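Local coordinates for unknown conserved protein BH2331 (PDB 1VL5) that probably acts as an S-adenosylmethionine-dependent methyltransferase of the Rossmann-like type, at residues A[27-32]-A[137-142]; A[39-44]-A[53-58]; A[49-54]-A[108-113]. All coordinates share one frame; numbering follows the deposited sequence.

Contact 1. Residues A[27-32]-A[137-142]; sequences AKLMQI and LLVDNS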
ATOM      1  N   ALA A  27      11.816   1.277   7.119  1.00 37.07           N
ATOM      2  CA  ALA A  27      13.268   1.212   7.024  1.00 36.08           C
ATOM      3  C   ALA A  27      13.679   0.499   5.709  1.00 35.38           C
ATOM      4  O   ALA A  27      14.582   0.934   5.014  1.00 32.65           O
ATOM      5  CB  ALA A  27      13.843   0.500   8.234  1.00 38.38           C
ATOM      6  N   LYS A  28      13.044  -0.630   5.421  1.00 34.22           N
ATOM      7  CA  LYS A  28      13.239  -1.351   4.161  1.00 31.68           C
ATOM      8  C   LYS A  28      12.944  -0.533   2.888  1.00 34.07           C
ATOM      9  O   LYS A  28      13.724  -0.518   1.934  1.00 32.39           O
ATOM     10  CB  LYS A  28      12.415  -2.639   4.174  1.00 36.32           C
ATOM     11  CG  LYS A  28      12.688  -3.510   2.959  1.00 37.61           C
ATOM     12  CD  LYS A  28      14.095  -4.133   2.987  1.00 46.47           C
ATOM     13  N   LEU A  29      11.829   0.178   2.892  1.00 34.32           N
ATOM     14  CA  LEU A  29      11.531   1.157   1.838  1.00 33.10           C
ATOM     15  C   LEU A  29      12.618   2.198   1.653  1.00 30.84           C
ATOM     16  O   LEU A  29      13.048   2.442   0.537  1.00 28.61           O
ATOM     17  CB  LEU A  29      10.210   1.861   2.153  1.00 33.06           C
ATOM     18  CG  LEU A  29       9.683   2.970   1.222  1.00 35.46           C
ATOM     19  CD1 LEU A  29       9.477   2.479  -0.171  1.00 30.44           C
ATOM     20  CD2 LEU A  29       8.356   3.490   1.737  1.00 33.38           C
HETATM   21  N   MSE A  30      13.063   2.815   2.751  1.00 31.49           N
HETATM   22  CA  MSE A  30      14.079   3.835   2.677  1.00 31.14           C
HETATM   23  C   MSE A  30      15.370   3.263   2.076  1.00 31.00           C
HETATM   24  O   MSE A  30      15.979   3.886   1.228  1.00 32.24           O
HETATM   25  CB  MSE A  30      14.376   4.380   4.068  1.00 31.02           C
HETATM   26  CG  MSE A  30      13.232   5.138   4.742  1.00 41.77           C
HETATM   27 SE   MSE A  30      12.826   6.713   3.690  1.00 64.48          SE
HETATM   28  CE  MSE A  30      14.569   7.588   4.060  1.00 61.77           C
ATOM     29  N   GLN A  31      15.779   2.082   2.520  1.00 31.32           N
ATOM     30  CA  GLN A  31      16.998   1.425   2.015  1.00 34.28           C
ATOM     31  C   GLN A  31      16.909   1.193   0.515  1.00 32.24           C
ATOM     32  O   GLN A  31      17.830   1.526  -0.219  1.00 33.77           O
ATOM     33  CB  GLN A  31      17.184   0.099   2.752  1.00 33.10           C
ATOM     34  CG  GLN A  31      18.432  -0.682   2.470  1.00 47.17           C
ATOM     35  CD  GLN A  31      18.370  -2.105   3.103  1.00 49.35           C
ATOM     36  OE1 GLN A  31      17.440  -2.891   2.848  1.00 59.72           O
ATOM     37  NE2 GLN A  31      19.369  -2.419   3.945  1.00 62.79           N
ATOM     38  N   ILE A  32      15.810   0.592   0.067  1.00 32.62           N
ATOM     39  CA  ILE A  32      15.595   0.274  -1.361  1.00 35.97           C
ATOM     40  C   ILE A  32      15.549   1.554  -2.202  1.00 34.09           C
ATOM     41  O   ILE A  32      16.006   1.564  -3.337  1.00 34.12           O
ATOM     42  CB  ILE A  32      14.291  -0.574  -1.566  1.00 33.71           C
ATOM     43  CG1 ILE A  32      14.360  -1.946  -0.823  1.00 42.74           C
ATOM     44  CG2 ILE A  32      13.997  -0.806  -2.996  1.00 41.25           C
ATOM     45  CD1 ILE A  32      15.695  -2.637  -0.958  1.00 40.36           C
ATOM     46  N   LEU A 137       8.062   3.719  -6.052  1.00 25.41           N
ATOM     47  CA  LEU A 137       8.192   2.823  -4.937  1.00 25.68           C
ATOM     48  C   LEU A 137       6.786   2.504  -4.452  1.00 28.31           C
ATOM     49  O   LEU A 137       6.126   3.338  -3.852  1.00 27.32           O
ATOM     50  CB  LEU A 137       9.046   3.512  -3.852  1.00 25.79           C
ATOM     51  CG  LEU A 137      10.536   3.680  -4.238  1.00 27.76           C
ATOM     52  CD1 LEU A 137      11.200   4.797  -3.443  1.00 27.38           C
ATOM     53  CD2 LEU A 137      11.355   2.420  -4.083  1.00 26.68           C
ATOM     54  N   LEU A 138       6.348   1.262  -4.659  1.00 27.26           N
ATOM     55  CA  LEU A 138       4.989   0.854  -4.359  1.00 28.82           C
ATOM     56  C   LEU A 138       4.971  -0.308  -3.406  1.00 26.27           C
ATOM     57  O   LEU A 138       5.654  -1.310  -3.637  1.00 27.59           O
ATOM     58  CB  LEU A 138       4.304   0.472  -5.661  1.00 31.89           C
ATOM     59  CG  LEU A 138       2.866  -0.061  -5.718  1.00 34.65           C
ATOM     60  CD1 LEU A 138       1.874   0.913  -5.169  1.00 36.49           C
ATOM     61  CD2 LEU A 138       2.522  -0.378  -7.163  1.00 33.13           C
ATOM     62  N   VAL A 139       4.200  -0.158  -2.321  1.00 27.02           N
ATOM     63  CA  VAL A 139       4.102  -1.127  -1.242  1.00 26.20           C
ATOM     64  C   VAL A 139       2.616  -1.394  -1.015  1.00 28.64           C
ATOM     65  O   VAL A 139       1.813  -0.451  -0.939  1.00 28.45           O
ATOM     66  CB  VAL A 139       4.737  -0.635   0.083  1.00 23.08           C
ATOM     67  CG1 VAL A 139       4.375  -1.592   1.232  1.00 25.18           C
ATOM     68  CG2 VAL A 139       6.230  -0.558  -0.026  1.00 30.35           C
ATOM     69  N   ASP A 140       2.248  -2.673  -1.013  1.00 29.43           N
ATOM     70  CA  ASP A 140       0.893  -3.069  -0.767  1.00 28.24           C
ATOM     71  C   ASP A 140       0.824  -4.538  -0.423  1.00 29.04           C
ATOM     72  O   ASP A 140       1.730  -5.310  -0.694  1.00 25.65           O
ATOM     73  CB  ASP A 140       0.015  -2.794  -2.012  1.00 27.63           C
ATOM     74  CG  ASP A 140      -1.447  -2.435  -1.647  1.00 29.14           C
ATOM     75  OD1 ASP A 140      -1.731  -2.172  -0.463  1.00 31.61           O
ATOM     76  OD2 ASP A 140      -2.291  -2.463  -2.560  1.00 31.87           O
ATOM     77  N   ASN A 141      -0.337  -4.932   0.076  1.00 27.47           N
ATOM     78  CA  ASN A 141      -0.674  -6.349   0.237  1.00 28.82           C
ATOM     79  C   ASN A 141      -0.978  -6.918  -1.096  1.00 25.51           C
ATOM     80  O   ASN A 141      -1.469  -6.211  -1.977  1.00 29.97           O
ATOM     81  CB  ASN A 141      -1.895  -6.519   1.102  1.00 28.09           C
ATOM     82  CG  ASN A 141      -1.786  -5.731   2.365  1.00 43.90           C
ATOM     83  OD1 ASN A 141      -0.850  -5.923   3.162  1.00 38.32           O
ATOM     84  ND2 ASN A 141      -2.719  -4.786   2.539  1.00 52.05           N
ATOM     85  N   SER A 142      -0.666  -8.209  -1.230  1.00 28.14           N
ATOM     86  CA  SER A 142      -0.727  -8.915  -2.496  1.00 25.57           C
ATOM     87  C   SER A 142      -1.517 -10.190  -2.355  1.00 26.62           C
ATOM     88  O   SER A 142      -1.580 -10.749  -1.310  1.00 25.86           O
ATOM     89  CB  SER A 142       0.682  -9.166  -3.061  1.00 27.37           C
ATOM     90  OG  SER A 142       1.543  -9.720  -2.093  1.00 27.66           O
TER
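L29 carries most of this contact, its side chain lying over the two residues of strand 137-142 that face helix 26-33, L137 and V139. With CG anti to the backbone N (chi1 178°), the leucine is extended away from its helix, and its CD1 branch is the one that reaches the strand. CD1 comes to rest 3.8 Å from CB of L137, close to the strand backbone, and the two leucine side chains cross obliquely. The same methyl lies 4.4 Å from CG2 of V139, a looser touch, so one branch of L29 bridges two successive inward-facing strand positions. V51 of helix 50-55 touches L29 as well. About one turn on from L29, I32 makes the second apolar touch. Its CB points to the strand but the longer branch turns off, leaving CG2 to meet CD2 of L137 at 4.3 Å. L138, between the two contact positions, points away from the helix, the alternation expected of a strand with one side against a helix. The local axes approach to 10.1 Å and run nearly antiparallel, at 157°. Helix 26-33 thus packs on the central, mostly parallel sheet of a fold consistent with Rossmann-like methyltransferases, in which L137 and V139 also meet T108 and R110, respectively, of neighbouring strand 104-110. I32 O takes a hydrogen bond from NZ of K248, on strand 236-250 of the same sheet. Between residues 27-32 and 137-142 themselves, however, apolar packing alone acts, through shape and the exclusion of water, which suits leucine, isoleucine and valine.

Contact 2. Residues A[39-44]-A[53-58]; sequences EEVLDV and NAFAPF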
ATOM      1  N   GLU A  39      15.976  14.898  -4.046  1.00 29.55           N
ATOM      2  CA  GLU A  39      14.735  14.487  -4.697  1.00 25.80           C
ATOM      3  C   GLU A  39      13.530  15.347  -4.330  1.00 27.13           C
ATOM      4  O   GLU A  39      13.381  15.835  -3.199  1.00 27.63           O
ATOM      5  CB  GLU A  39      14.435  13.033  -4.364  1.00 28.00           C
ATOM      6  CG  GLU A  39      15.387  12.033  -5.014  1.00 25.03           C
ATOM      7  CD  GLU A  39      16.537  11.630  -4.100  1.00 33.12           C
ATOM      8  OE1 GLU A  39      16.742  12.275  -3.067  1.00 28.11           O
ATOM      9  OE2 GLU A  39      17.221  10.640  -4.411  1.00 32.83           O
ATOM     10  N   GLU A  40      12.664  15.525  -5.299  1.00 27.56           N
ATOM     11  CA  GLU A  40      11.315  15.910  -5.040  1.00 29.43           C
ATOM     12  C   GLU A  40      10.423  14.658  -5.136  1.00 26.94           C
ATOM     13  O   GLU A  40      10.388  13.985  -6.161  1.00 28.53           O
ATOM     14  CB  GLU A  40      10.871  16.953  -6.022  1.00 30.72           C
ATOM     15  CG  GLU A  40       9.530  17.568  -5.610  1.00 45.11           C
ATOM     16  CD  GLU A  40       9.363  18.939  -6.180  1.00 56.87           C
ATOM     17  OE1 GLU A  40      10.392  19.678  -6.206  1.00 63.74           O
ATOM     18  OE2 GLU A  40       8.225  19.244  -6.596  1.00 51.23           O
ATOM     19  N   VAL A  41       9.722  14.383  -4.035  1.00 25.50           N
ATOM     20  CA  VAL A  41       8.988  13.161  -3.804  1.00 26.63           C
ATOM     21  C   VAL A  41       7.497  13.465  -3.738  1.00 26.20           C
ATOM     22  O   VAL A  41       7.104  14.396  -3.067  1.00 26.18           O
ATOM     23  CB  VAL A  41       9.414  12.542  -2.499  1.00 25.95           C
ATOM     24  CG1 VAL A  41       8.637  11.201  -2.213  1.00 25.62           C
ATOM     25  CG2 VAL A  41      10.906  12.312  -2.465  1.00 22.16           C
ATOM     26  N   LEU A  42       6.674  12.667  -4.442  1.00 24.61           N
ATOM     27  CA  LEU A  42       5.251  12.691  -4.279  1.00 24.18           C
ATOM     28  C   LEU A  42       4.794  11.434  -3.529  1.00 29.02           C
ATOM     29  O   LEU A  42       4.970  10.290  -4.012  1.00 27.95           O
ATOM     30  CB  LEU A  42       4.590  12.742  -5.668  1.00 27.89           C
ATOM     31  CG  LEU A  42       3.089  12.576  -5.764  1.00 26.41           C
ATOM     32  CD1 LEU A  42       2.504  13.788  -5.177  1.00 25.30           C
ATOM     33  CD2 LEU A  42       2.587  12.336  -7.206  1.00 27.16           C
ATOM     34  N   ASP A  43       4.197  11.641  -2.355  1.00 28.51           N
ATOM     35  CA  ASP A  43       3.648  10.558  -1.527  1.00 25.84           C
ATOM     36  C   ASP A  43       2.156  10.440  -1.778  1.00 26.14           C
ATOM     37  O   ASP A  43       1.381  11.270  -1.319  1.00 31.23           O
ATOM     38  CB  ASP A  43       3.969  10.813  -0.045  1.00 27.47           C
ATOM     39  CG  ASP A  43       3.543   9.649   0.880  1.00 28.25           C
ATOM     40  OD1 ASP A  43       3.443   8.457   0.423  1.00 33.22           O
ATOM     41  OD2 ASP A  43       3.301   9.936   2.077  1.00 29.53           O
ATOM     42  N   VAL A  44       1.793   9.485  -2.642  1.00 29.06           N
ATOM     43  CA  VAL A  44       0.426   9.282  -3.095  1.00 28.83           C
ATOM     44  C   VAL A  44      -0.399   8.557  -2.021  1.00 28.59           C
ATOM     45  O   VAL A  44       0.017   7.499  -1.511  1.00 28.68           O
ATOM     46  CB  VAL A  44       0.385   8.528  -4.466  1.00 30.56           C
ATOM     47  CG1 VAL A  44      -1.030   8.282  -4.930  1.00 34.22           C
ATOM     48  CG2 VAL A  44       1.137   9.295  -5.518  1.00 31.67           C
ATOM     49  N   ASN A  53       6.652  11.528   6.117  1.00 26.61           N
ATOM     50  CA  ASN A  53       7.375  11.786   7.369  1.00 26.33           C
ATOM     51  C   ASN A  53       8.785  11.190   7.343  1.00 27.36           C
ATOM     52  O   ASN A  53       9.752  11.851   7.708  1.00 29.68           O
ATOM     53  CB  ASN A  53       6.641  11.118   8.519  1.00 26.58           C
ATOM     54  CG  ASN A  53       7.232  11.465   9.856  1.00 29.02           C
ATOM     55  OD1 ASN A  53       7.100  12.593  10.324  1.00 31.60           O
ATOM     56  ND2 ASN A  53       7.852  10.470  10.504  1.00 22.57           N
ATOM     57  N   ALA A  54       8.855   9.923   6.911  1.00 28.97           N
ATOM     58  CA  ALA A  54      10.129   9.214   6.830  1.00 29.03           C
ATOM     59  C   ALA A  54      11.079   9.785   5.780  1.00 29.13           C
ATOM     60  O   ALA A  54      12.265   9.827   6.017  1.00 29.99           O
ATOM     61  CB  ALA A  54       9.873   7.740   6.556  1.00 33.32           C
ATOM     62  N   PHE A  55      10.559  10.227   4.634  1.00 29.47           N
ATOM     63  CA  PHE A  55      11.395  10.669   3.506  1.00 29.30           C
ATOM     64  C   PHE A  55      11.900  12.096   3.705  1.00 29.31           C
ATOM     65  O   PHE A  55      13.038  12.455   3.295  1.00 25.03           O
ATOM     66  CB  PHE A  55      10.627  10.544   2.172  1.00 28.81           C
ATOM     67  CG  PHE A  55      10.767   9.185   1.498  1.00 32.52           C
ATOM     68  CD1 PHE A  55      10.192   8.067   2.032  1.00 42.42           C
ATOM     69  CD2 PHE A  55      11.493   9.048   0.345  1.00 32.47           C
ATOM     70  CE1 PHE A  55      10.330   6.824   1.433  1.00 42.43           C
ATOM     71  CE2 PHE A  55      11.602   7.834  -0.273  1.00 35.71           C
ATOM     72  CZ  PHE A  55      11.031   6.710   0.282  1.00 25.87           C
ATOM     73  N   ALA A  56      11.066  12.891   4.370  1.00 28.31           N
ATOM     74  CA  ALA A  56      11.283  14.353   4.508  1.00 30.48           C
ATOM     75  C   ALA A  56      12.690  14.805   4.885  1.00 28.73           C
ATOM     76  O   ALA A  56      13.251  15.683   4.217  1.00 29.67           O
ATOM     77  CB  ALA A  56      10.245  14.977   5.471  1.00 29.28           C
ATOM     78  N   PRO A  57      13.275  14.230   5.945  1.00 32.25           N
ATOM     79  CA  PRO A  57      14.607  14.722   6.331  1.00 29.73           C
ATOM     80  C   PRO A  57      15.702  14.469   5.294  1.00 29.53           C
ATOM     81  O   PRO A  57      16.715  15.118   5.327  1.00 28.84           O
ATOM     82  CB  PRO A  57      14.946  13.918   7.585  1.00 32.35           C
ATOM     83  CG  PRO A  57      13.864  13.030   7.843  1.00 30.72           C
ATOM     84  CD  PRO A  57      12.832  13.103   6.786  1.00 31.04           C
ATOM     85  N   PHE A  58      15.515  13.497   4.401  1.00 28.25           N
ATOM     86  CA  PHE A  58      16.575  13.053   3.508  1.00 26.22           C
ATOM     87  C   PHE A  58      16.431  13.551   2.059  1.00 29.06           C
ATOM     88  O   PHE A  58      17.213  13.176   1.193  1.00 28.35           O
ATOM     89  CB  PHE A  58      16.525  11.516   3.473  1.00 28.83           C
ATOM     90  CG  PHE A  58      16.753  10.884   4.817  1.00 28.85           C
ATOM     91  CD1 PHE A  58      18.006  10.930   5.409  1.00 30.19           C
ATOM     92  CD2 PHE A  58      15.714  10.281   5.497  1.00 33.00           C
ATOM     93  CE1 PHE A  58      18.228  10.370   6.657  1.00 31.26           C
ATOM     94  CE2 PHE A  58      15.924   9.714   6.719  1.00 33.93           C
ATOM     95  CZ  PHE A  58      17.190   9.765   7.306  1.00 32.16           C
TER
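V41 and F55 supply the apolar part of the contact, CG2 of the valine lying 4.3 Å from CD2 of the ring and meeting it obliquely. With chi1 at -180°, V41 has CG1 anti to the backbone N and CG2 anti to the carbonyl carbon, and CG2 is the methyl that meets F55. A β-branched residue suits a strand position that must show a compact surface to a helix, while the large ring of F55 spans the distance between backbones, the CA atoms of V41 and F55 being 8.1 Å apart. M30 and A33 also touch that ring, which is packed against helix 26-33 and strand 40-44. Strand 40-44 and helix 50-55 are the first two elements of a beta-alpha-beta unit completed by strand 61-66, which runs parallel to strand 40-44, and V41 and F55 join the strand to the helix that crosses back over it.

The polar groups are directed elsewhere. E39 points toward F58, yet its OE1 stays 4.4 Å from the carbonyl O of F58, and both are acceptors. Its carboxylate instead takes the backbone N-H groups of K36 and G37, one on each oxygen. D43 likewise faces the helix without touching this segment, and its OD2 accepts the N-H of A52, the residue just before the segment.

Backbone bonding and ring packing shape residues 55-58. F58 N donates to F55 O at 2.9 Å, and CB of P57 lies 4.3 Å above one face of the F58 ring, toward its rim.

Contact 3. Residues A[49-54]-A[108-113]; sequences GHVANA and TCRIAA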
ATOM      1  N   GLY A  49       0.361   9.954   6.921  1.00 29.39           N
ATOM      2  CA  GLY A  49       1.555  10.743   6.576  1.00 33.68           C
ATOM      3  C   GLY A  49       2.888  10.081   6.890  1.00 32.69           C
ATOM      4  O   GLY A  49       3.931  10.748   6.907  1.00 31.14           O
ATOM      5  N   HIS A  50       2.885   8.768   7.088  1.00 29.98           N
ATOM      6  CA  HIS A  50       4.118   8.131   7.596  1.00 31.71           C
ATOM      7  C   HIS A  50       5.227   8.056   6.580  1.00 28.36           C
ATOM      8  O   HIS A  50       6.382   8.043   6.959  1.00 26.06           O
ATOM      9  CB  HIS A  50       3.845   6.719   8.108  1.00 31.65           C
ATOM     10  CG  HIS A  50       3.008   6.682   9.343  1.00 41.03           C
ATOM     11  ND1 HIS A  50       2.733   7.807  10.087  1.00 46.28           N
ATOM     12  CD2 HIS A  50       2.406   5.655   9.976  1.00 49.59           C
ATOM     13  CE1 HIS A  50       1.977   7.479  11.115  1.00 47.67           C
ATOM     14  NE2 HIS A  50       1.772   6.178  11.076  1.00 50.55           N
ATOM     15  N   VAL A  51       4.884   7.858   5.308  1.00 25.71           N
ATOM     16  CA  VAL A  51       5.934   7.799   4.294  1.00 24.39           C
ATOM     17  C   VAL A  51       6.583   9.194   4.087  1.00 26.10           C
ATOM     18  O   VAL A  51       7.810   9.326   4.088  1.00 26.46           O
ATOM     19  CB  VAL A  51       5.436   7.139   2.985  1.00 25.16           C
ATOM     20  CG1 VAL A  51       6.526   7.098   1.906  1.00 27.54           C
ATOM     21  CG2 VAL A  51       4.985   5.715   3.250  1.00 29.00           C
ATOM     22  N   ALA A  52       5.775  10.219   3.864  1.00 23.43           N
ATOM     23  CA  ALA A  52       6.287  11.551   3.734  1.00 28.30           C
ATOM     24  C   ALA A  52       7.135  11.905   4.929  1.00 26.25           C
ATOM     25  O   ALA A  52       8.179  12.553   4.791  1.00 27.56           O
ATOM     26  CB  ALA A  52       5.121  12.596   3.611  1.00 29.27           C
ATOM     27  N   ASN A  53       6.652  11.528   6.117  1.00 26.61           N
ATOM     28  CA  ASN A  53       7.375  11.786   7.369  1.00 26.33           C
ATOM     29  C   ASN A  53       8.785  11.190   7.343  1.00 27.36           C
ATOM     30  O   ASN A  53       9.752  11.851   7.708  1.00 29.68           O
ATOM     31  CB  ASN A  53       6.641  11.118   8.519  1.00 26.58           C
ATOM     32  CG  ASN A  53       7.232  11.465   9.856  1.00 29.02           C
ATOM     33  OD1 ASN A  53       7.100  12.593  10.324  1.00 31.60           O
ATOM     34  ND2 ASN A  53       7.852  10.470  10.504  1.00 22.57           N
ATOM     35  N   ALA A  54       8.855   9.923   6.911  1.00 28.97           N
ATOM     36  CA  ALA A  54      10.129   9.214   6.830  1.00 29.03           C
ATOM     37  C   ALA A  54      11.079   9.785   5.780  1.00 29.13           C
ATOM     38  O   ALA A  54      12.265   9.827   6.017  1.00 29.99           O
ATOM     39  CB  ALA A  54       9.873   7.740   6.556  1.00 33.32           C
ATOM     40  N   THR A 108       6.000   7.722  -4.281  1.00 28.65           N
ATOM     41  CA  THR A 108       5.751   6.662  -3.325  1.00 30.33           C
ATOM     42  C   THR A 108       4.271   6.421  -3.098  1.00 27.06           C
ATOM     43  O   THR A 108       3.443   7.346  -3.172  1.00 26.78           O
ATOM     44  CB  THR A 108       6.400   6.933  -1.928  1.00 31.59           C
ATOM     45  OG1 THR A 108       6.136   8.273  -1.447  1.00 32.44           O
ATOM     46  CG2 THR A 108       7.834   6.726  -1.982  1.00 38.88           C
ATOM     47  N   CYS A 109       3.930   5.177  -2.797  1.00 26.28           N
ATOM     48  CA  CYS A 109       2.558   4.810  -2.493  1.00 27.29           C
ATOM     49  C   CYS A 109       2.552   3.524  -1.655  1.00 28.97           C
ATOM     50  O   CYS A 109       2.943   2.476  -2.141  1.00 27.72           O
ATOM     51  CB  CYS A 109       1.766   4.559  -3.772  1.00 28.88           C
ATOM     52  SG  CYS A 109       0.020   4.374  -3.455  1.00 28.95           S
ATOM     53  N   ARG A 110       2.154   3.645  -0.390  1.00 27.42           N
ATOM     54  CA  ARG A 110       2.285   2.585   0.570  1.00 29.68           C
ATOM     55  C   ARG A 110       0.926   2.236   1.213  1.00 31.43           C
ATOM     56  O   ARG A 110       0.226   3.114   1.712  1.00 29.90           O
ATOM     57  CB  ARG A 110       3.314   2.976   1.614  1.00 27.96           C
ATOM     58  CG  ARG A 110       3.513   1.930   2.749  1.00 30.84           C
ATOM     59  CD  ARG A 110       4.755   2.170   3.521  1.00 32.82           C
ATOM     60  NE  ARG A 110       5.134   1.001   4.311  1.00 38.16           N
ATOM     61  CZ  ARG A 110       4.563   0.635   5.454  1.00 43.54           C
ATOM     62  NH1 ARG A 110       3.554   1.319   5.981  1.00 44.13           N
ATOM     63  NH2 ARG A 110       5.001  -0.457   6.060  1.00 43.27           N
ATOM     64  N   ILE A 111       0.586   0.945   1.176  1.00 29.35           N
ATOM     65  CA  ILE A 111      -0.625   0.353   1.780  1.00 33.56           C
ATOM     66  C   ILE A 111      -1.914   1.099   1.425  1.00 32.26           C
ATOM     67  O   ILE A 111      -2.770   1.317   2.275  1.00 29.58           O
ATOM     68  CB  ILE A 111      -0.495   0.123   3.343  1.00 34.15           C
ATOM     69  CG1 ILE A 111      -0.290   1.442   4.079  1.00 42.84           C
ATOM     70  CG2 ILE A 111       0.672  -0.820   3.690  1.00 43.71           C
ATOM     71  CD1 ILE A 111      -0.743   1.397   5.498  1.00 43.49           C
ATOM     72  N   ALA A 112      -2.018   1.515   0.165  1.00 29.21           N
ATOM     73  CA  ALA A 112      -3.096   2.381  -0.258  1.00 30.02           C
ATOM     74  C   ALA A 112      -3.699   1.943  -1.565  1.00 27.37           C
ATOM     75  O   ALA A 112      -4.863   2.220  -1.809  1.00 27.79           O
ATOM     76  CB  ALA A 112      -2.596   3.911  -0.347  1.00 29.86           C
ATOM     77  N   ALA A 113      -2.924   1.309  -2.426  1.00 28.20           N
ATOM     78  CA  ALA A 113      -3.374   1.078  -3.791  1.00 29.77           C
ATOM     79  C   ALA A 113      -4.558   0.104  -3.866  1.00 32.82           C
ATOM     80  O   ALA A 113      -5.390   0.125  -4.816  1.00 29.05           O
ATOM     81  CB  ALA A 113      -2.214   0.573  -4.660  1.00 31.13           C
TER
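V51 is wedged between T108 and R110, giving one methyl to each. CG1 meets T108 tip to tip, 3.6 Å from OG1; CG2 lies 3.6 Å from CD of R110 and equally near its CB, crossing the aliphatic stem at a slant. That stem can receive a valine because it is extended from CG to NE, which carries the charged group beyond the apolar contact. Replacing V51 with an alanine would probably open a gap between helix and strand, leaving the stem of R110 without a methyl to lie against. In the next shell, NH2 of R110 bonds to the carbonyl O of S24, holding the far end of the arginine. OG1 of T108 bonds to OD1 of D43, on the adjacent strand 40-44. L26 also packs against V51. G49, the N-cap residue, has a positive phi of 89°, easily adopted without a side chain. Together with G47 and A52 it fits a GxGxxA pattern, consistent with the glycine-rich strand-turn-helix that, in Rossmann-like methyltransferases, borders the S-adenosylmethionine site.

The three contacts build one layered core on a single face of the sheet. Contacts 2 and 3 share helix 50-55 and have centres about 9 Å apart; their strands, 40-44 and 104-110, are neighbours, with V44 N 2.8 Å from T108 O. Contact 1, its centre again about 9 Å from that of contact 3, adds the next strand, where V139 N lies 2.9 Å from C109 O. Contacts 1 and 2 are farther apart, about 13 Å between centres, but meet through their helices, with CD2 of L29 3.9 Å from CE1 of F55. The glycine-rich turn leading into the helix of contact 3 is the probable cofactor side; contact 2 joins the later part of that helix to the sheet.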